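PDB 4HZ2: glutathione S-transferase domain from Xanthobacter autotrophicus, which binds glutathione and probably transfers it to electrophilic substrates. Local coordinates for residues T110-W115 with W170-G175; D159-H164 with P201-W206. All blocks are in the same frame, centred on the assembly; numbering follows the deposited sequence.

Contact 1 (T110-W115 with W170-G175)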
# COMPACT_ATOMS: atom_id res chain seq x y z
N THR B 110 3.87 -0.90 -14.35
CA THR B 110 2.54 -0.91 -13.76
C THR B 110 2.23 -2.24 -13.07
O THR B 110 1.65 -2.26 -11.96
CB THR B 110 1.49 -0.55 -14.78
OG1 THR B 110 1.62 0.84 -15.07
CG2 THR B 110 0.08 -0.80 -14.25
N ARG B 111 2.62 -3.35 -13.71
CA ARG B 111 2.44 -4.66 -13.06
C ARG B 111 3.21 -4.73 -11.74
O ARG B 111 2.71 -5.28 -10.75
CB ARG B 111 2.83 -5.82 -13.96
CG ARG B 111 1.94 -5.92 -15.19
CD ARG B 111 0.49 -6.14 -14.79
NE ARG B 111 -0.33 -6.45 -15.96
CZ ARG B 111 -1.61 -6.12 -16.07
NH1 ARG B 111 -2.19 -5.49 -15.06
NH2 ARG B 111 -2.28 -6.45 -17.18
N VAL B 112 4.43 -4.16 -11.73
CA VAL B 112 5.18 -4.08 -10.48
C VAL B 112 4.38 -3.28 -9.42
O VAL B 112 4.23 -3.72 -8.28
CB VAL B 112 6.58 -3.45 -10.66
CG1 VAL B 112 7.18 -3.13 -9.28
CG2 VAL B 112 7.51 -4.37 -11.43
N HIS B 113 3.91 -2.08 -9.78
CA HIS B 113 3.12 -1.27 -8.84
C HIS B 113 1.96 -2.05 -8.27
O HIS B 113 1.70 -1.96 -7.07
CB HIS B 113 2.59 0.01 -9.49
CG HIS B 113 3.67 0.95 -9.91
ND1 HIS B 113 3.54 1.80 -10.99
CD2 HIS B 113 4.89 1.24 -9.35
CE1 HIS B 113 4.64 2.55 -11.10
NE2 HIS B 113 5.47 2.22 -10.13
N GLU B 114 1.25 -2.77 -9.14
CA GLU B 114 0.08 -3.55 -8.68
C GLU B 114 0.45 -4.53 -7.58
O GLU B 114 -0.23 -4.61 -6.55
CB GLU B 114 -0.58 -4.28 -9.85
CG GLU B 114 -1.19 -3.34 -10.86
CD GLU B 114 -1.75 -4.08 -12.06
OE1 GLU B 114 -1.39 -5.28 -12.20
OE2 GLU B 114 -2.50 -3.47 -12.86
N TRP B 115 1.53 -5.28 -7.78
CA TRP B 115 1.96 -6.21 -6.75
C TRP B 115 2.40 -5.48 -5.46
O TRP B 115 2.19 -6.00 -4.36
CB TRP B 115 3.09 -7.13 -7.24
CG TRP B 115 2.65 -8.12 -8.22
CD1 TRP B 115 3.08 -8.26 -9.53
CD2 TRP B 115 1.77 -9.23 -7.97
NE1 TRP B 115 2.45 -9.35 -10.12
CE2 TRP B 115 1.69 -9.98 -9.17
CE3 TRP B 115 1.04 -9.67 -6.85
CZ2 TRP B 115 0.86 -11.10 -9.29
CZ3 TRP B 115 0.23 -10.82 -6.97
CH2 TRP B 115 0.16 -11.52 -8.19
N TRP B 170 8.02 -15.73 -12.41
CA TRP B 170 8.25 -14.43 -11.76
C TRP B 170 6.96 -13.63 -11.70
O TRP B 170 6.05 -13.83 -12.51
CB TRP B 170 9.30 -13.63 -12.55
CG TRP B 170 10.57 -14.39 -12.72
CD1 TRP B 170 11.07 -14.92 -13.89
CD2 TRP B 170 11.54 -14.70 -11.69
NE1 TRP B 170 12.28 -15.55 -13.65
CE2 TRP B 170 12.59 -15.42 -12.31
CE3 TRP B 170 11.61 -14.45 -10.31
CZ2 TRP B 170 13.70 -15.90 -11.59
CZ3 TRP B 170 12.72 -14.92 -9.60
CH2 TRP B 170 13.74 -15.64 -10.24
N LEU B 171 6.87 -12.68 -10.76
CA LEU B 171 5.64 -11.90 -10.63
C LEU B 171 5.34 -10.97 -11.84
O LEU B 171 4.18 -10.72 -12.16
CB LEU B 171 5.62 -11.09 -9.33
CG LEU B 171 5.44 -11.96 -8.07
CD1 LEU B 171 5.55 -11.07 -6.83
CD2 LEU B 171 4.11 -12.74 -8.09
N VAL B 172 6.39 -10.49 -12.51
CA VAL B 172 6.23 -9.55 -13.64
C VAL B 172 7.19 -9.89 -14.77
O VAL B 172 8.38 -10.11 -14.52
CB VAL B 172 6.53 -8.09 -13.22
CG1 VAL B 172 6.40 -7.16 -14.42
CG2 VAL B 172 5.61 -7.68 -12.08
N GLY B 173 6.68 -9.90 -16.00
CA GLY B 173 7.52 -10.13 -17.15
C GLY B 173 8.26 -11.44 -17.08
O GLY B 173 7.70 -12.45 -16.62
N GLU B 174 9.52 -11.44 -17.55
CA GLU B 174 10.33 -12.64 -17.72
C GLU B 174 11.55 -12.73 -16.79
O GLU B 174 12.46 -13.53 -17.01
CB GLU B 174 10.72 -12.76 -19.21
CG GLU B 174 9.46 -12.90 -20.06
CD GLU B 174 9.74 -13.16 -21.51
OE1 GLU B 174 10.93 -13.27 -21.87
OE2 GLU B 174 8.75 -13.26 -22.28
N GLY B 175 11.56 -11.90 -15.74
CA GLY B 175 12.66 -11.92 -14.78
C GLY B 175 12.26 -11.31 -13.44
O GLY B 175 11.19 -10.73 -13.31
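L171 lies over one face of the W115 indole: its CB sits 3.9 Å from the centroid of the five-membered ring, and its CD2 reaches the rim of the benzene half, 3.8 Å from W115 CZ2. At the edge of the same ring, close to its plane, V172 CG2 meets W115 CD1 at 3.6 Å. CG2 owes this place to its torsion: V172 CG1 is anti to the backbone N (chi1 178°), leaving CG2 beside the N, where it also touches V112 CG2 at 3.9 Å. Both V172 methyls rest against R111 CB. Beyond CB the arginine turns away to salt-bridge E114 and to bond the A84 carbonyl of the second subunit. W115 NE1 gives a weak hydrogen bond to L171 O, 3.0 Å long and bent to 131°. A leucine in place of W115 would probably leave L171 O without this donor and open a gap where the indole packs against L171 and V172. The contact is mainly apolar: its one polar link, though weak, gives the buried indole N-H a partner, and packing at face and edge helps fix the ring, along with the edge-to-face rings of F118 and H164 and a cation-pi contact from R86 of the second subunit.

Contact 2 (D159-H164 with P201-W206)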
# COMPACT_ATOMS: atom_id res chain seq x y z
N ASP B 159 -3.25 -17.58 -2.14
CA ASP B 159 -3.98 -18.16 -3.28
C ASP B 159 -3.80 -17.31 -4.55
O ASP B 159 -3.67 -17.84 -5.66
CB ASP B 159 -5.49 -18.26 -2.99
CG ASP B 159 -5.84 -19.33 -1.99
OD1 ASP B 159 -5.06 -20.30 -1.82
OD2 ASP B 159 -6.97 -19.23 -1.43
N VAL B 160 -3.77 -15.98 -4.38
CA VAL B 160 -3.59 -15.06 -5.51
C VAL B 160 -2.18 -15.28 -6.08
O VAL B 160 -1.97 -15.40 -7.29
CB VAL B 160 -3.77 -13.57 -5.08
CG1 VAL B 160 -3.26 -12.63 -6.17
CG2 VAL B 160 -5.22 -13.25 -4.76
N MET B 161 -1.19 -15.36 -5.20
CA MET B 161 0.19 -15.56 -5.64
C MET B 161 0.32 -16.91 -6.34
O MET B 161 0.96 -17.01 -7.37
CB MET B 161 1.12 -15.48 -4.44
CG MET B 161 1.16 -14.07 -3.86
SD MET B 161 2.21 -14.03 -2.40
CE MET B 161 3.82 -14.43 -3.14
N GLU B 162 -0.30 -17.93 -5.78
CA GLU B 162 -0.25 -19.29 -6.35
C GLU B 162 -0.83 -19.32 -7.76
O GLU B 162 -0.26 -19.96 -8.67
CB GLU B 162 -0.97 -20.29 -5.44
CG GLU B 162 -1.06 -21.72 -6.00
CD GLU B 162 0.25 -22.46 -5.76
OE1 GLU B 162 1.13 -21.91 -5.06
OE2 GLU B 162 0.42 -23.60 -6.25
N GLN B 163 -1.95 -18.64 -7.96
CA GLN B 163 -2.64 -18.63 -9.24
C GLN B 163 -1.71 -18.04 -10.31
O GLN B 163 -1.63 -18.51 -11.44
CB GLN B 163 -3.92 -17.78 -9.10
CG GLN B 163 -4.94 -17.89 -10.21
CD GLN B 163 -4.57 -17.06 -11.43
OE1 GLN B 163 -3.90 -16.03 -11.33
NE2 GLN B 163 -5.00 -17.52 -12.58
N HIS B 164 -0.98 -16.98 -9.94
CA HIS B 164 -0.11 -16.35 -10.90
C HIS B 164 1.15 -17.21 -11.14
O HIS B 164 1.56 -17.43 -12.27
CB HIS B 164 0.32 -14.96 -10.39
CG HIS B 164 1.34 -14.32 -11.29
ND1 HIS B 164 1.00 -13.42 -12.28
CD2 HIS B 164 2.68 -14.50 -11.38
CE1 HIS B 164 2.10 -13.07 -12.94
NE2 HIS B 164 3.12 -13.73 -12.43
N PRO B 201 2.30 -24.90 -3.72
CA PRO B 201 3.56 -25.38 -4.27
C PRO B 201 4.20 -24.44 -5.27
O PRO B 201 5.43 -24.44 -5.39
CB PRO B 201 3.17 -26.73 -4.93
CG PRO B 201 1.68 -26.72 -5.02
CD PRO B 201 1.19 -25.84 -3.90
N ALA B 202 3.40 -23.69 -6.04
CA ALA B 202 3.97 -22.71 -6.99
C ALA B 202 4.61 -21.56 -6.21
O ALA B 202 5.65 -21.04 -6.60
CB ALA B 202 2.93 -22.19 -7.98
N VAL B 203 3.98 -21.14 -5.11
CA VAL B 203 4.61 -20.14 -4.23
C VAL B 203 5.91 -20.69 -3.63
O VAL B 203 6.92 -19.99 -3.59
CB VAL B 203 3.66 -19.64 -3.12
CG1 VAL B 203 4.37 -18.63 -2.24
CG2 VAL B 203 2.40 -19.04 -3.76
N LEU B 204 5.89 -21.95 -3.19
CA LEU B 204 7.09 -22.55 -2.58
C LEU B 204 8.23 -22.56 -3.60
O LEU B 204 9.38 -22.21 -3.27
CB LEU B 204 6.82 -23.96 -2.06
CG LEU B 204 7.97 -24.74 -1.42
CD1 LEU B 204 8.53 -23.93 -0.26
CD2 LEU B 204 7.51 -26.12 -0.96
N ALA B 205 7.90 -22.92 -4.84
CA ALA B 205 8.90 -23.01 -5.90
C ALA B 205 9.46 -21.63 -6.21
O ALA B 205 10.67 -21.46 -6.51
CB ALA B 205 8.32 -23.68 -7.14
N TRP B 206 8.61 -20.62 -6.12
CA TRP B 206 9.03 -19.24 -6.38
C TRP B 206 9.92 -18.77 -5.23
O TRP B 206 10.97 -18.15 -5.47
CB TRP B 206 7.79 -18.35 -6.55
CG TRP B 206 8.03 -16.90 -6.42
CD1 TRP B 206 8.44 -16.05 -7.40
CD2 TRP B 206 7.79 -16.12 -5.25
NE1 TRP B 206 8.53 -14.75 -6.89
CE2 TRP B 206 8.12 -14.77 -5.57
CE3 TRP B 206 7.35 -16.42 -3.96
CZ2 TRP B 206 8.01 -13.72 -4.63
CZ3 TRP B 206 7.24 -15.38 -3.01
CH2 TRP B 206 7.57 -14.04 -3.35
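The short helical segments 159-164 and 201-206 cross at 77°, their axes 8.1 Å apart at closest approach, with E162 and V203 nearest at the crossing, 5.4 Å between CA atoms. E162 reaches across to the first turn of helix 201-211. Its CG is anti to the backbone N (chi1 176°) and the chain then bends at chi2, which brings the carboxylate up to the start of that helix. OE1 accepts from V203 N at 3.0 Å and OE2 from A202 N at 3.0 Å, on the syn sides, though tilted out of the carboxylate plane, both bonds fairly straight. Two bonds therefore hold the carboxylate by both oxygens, and its negative charge probably interacts well with the positive end of the helix dipole. P201, which has no N-H to offer, packs its CD beside OE2. Further along the crossing, M161 CB touches V203 CG2 at 3.8 Å, and its methyl CE meets the W206 ring obliquely, 3.6 Å from CZ3. Helix 178-187 borders the apolar side: L183 touches both M161 and W206, and D180 of the same helix accepts the W206 indole N-H. M161 also packs on F118 and H123 of helix 107-137, so the crossing sits beside two further helices.

The centres of contacts 1 and 2 are about 14 Å apart, both within the all-helical C-terminal part of the glutathione S-transferase fold. Their segments alternate along the chain: 110-115, 159-164, 170-175, 201-206. Helices 107-137 and 144-165, consecutive in the chain, each supply one segment, and H164 connects the two sites through a probable hydrogen bond from NE2 to W170 O and an edge-to-face meeting with W115. Helix 178-187 borders both, its L183 also reaching W115 and L171. The pair thus belongs to one continuous helical core; both contacts also adjoin the second subunit, and the W115 side chain lies about 11 Å from a bound glutathione.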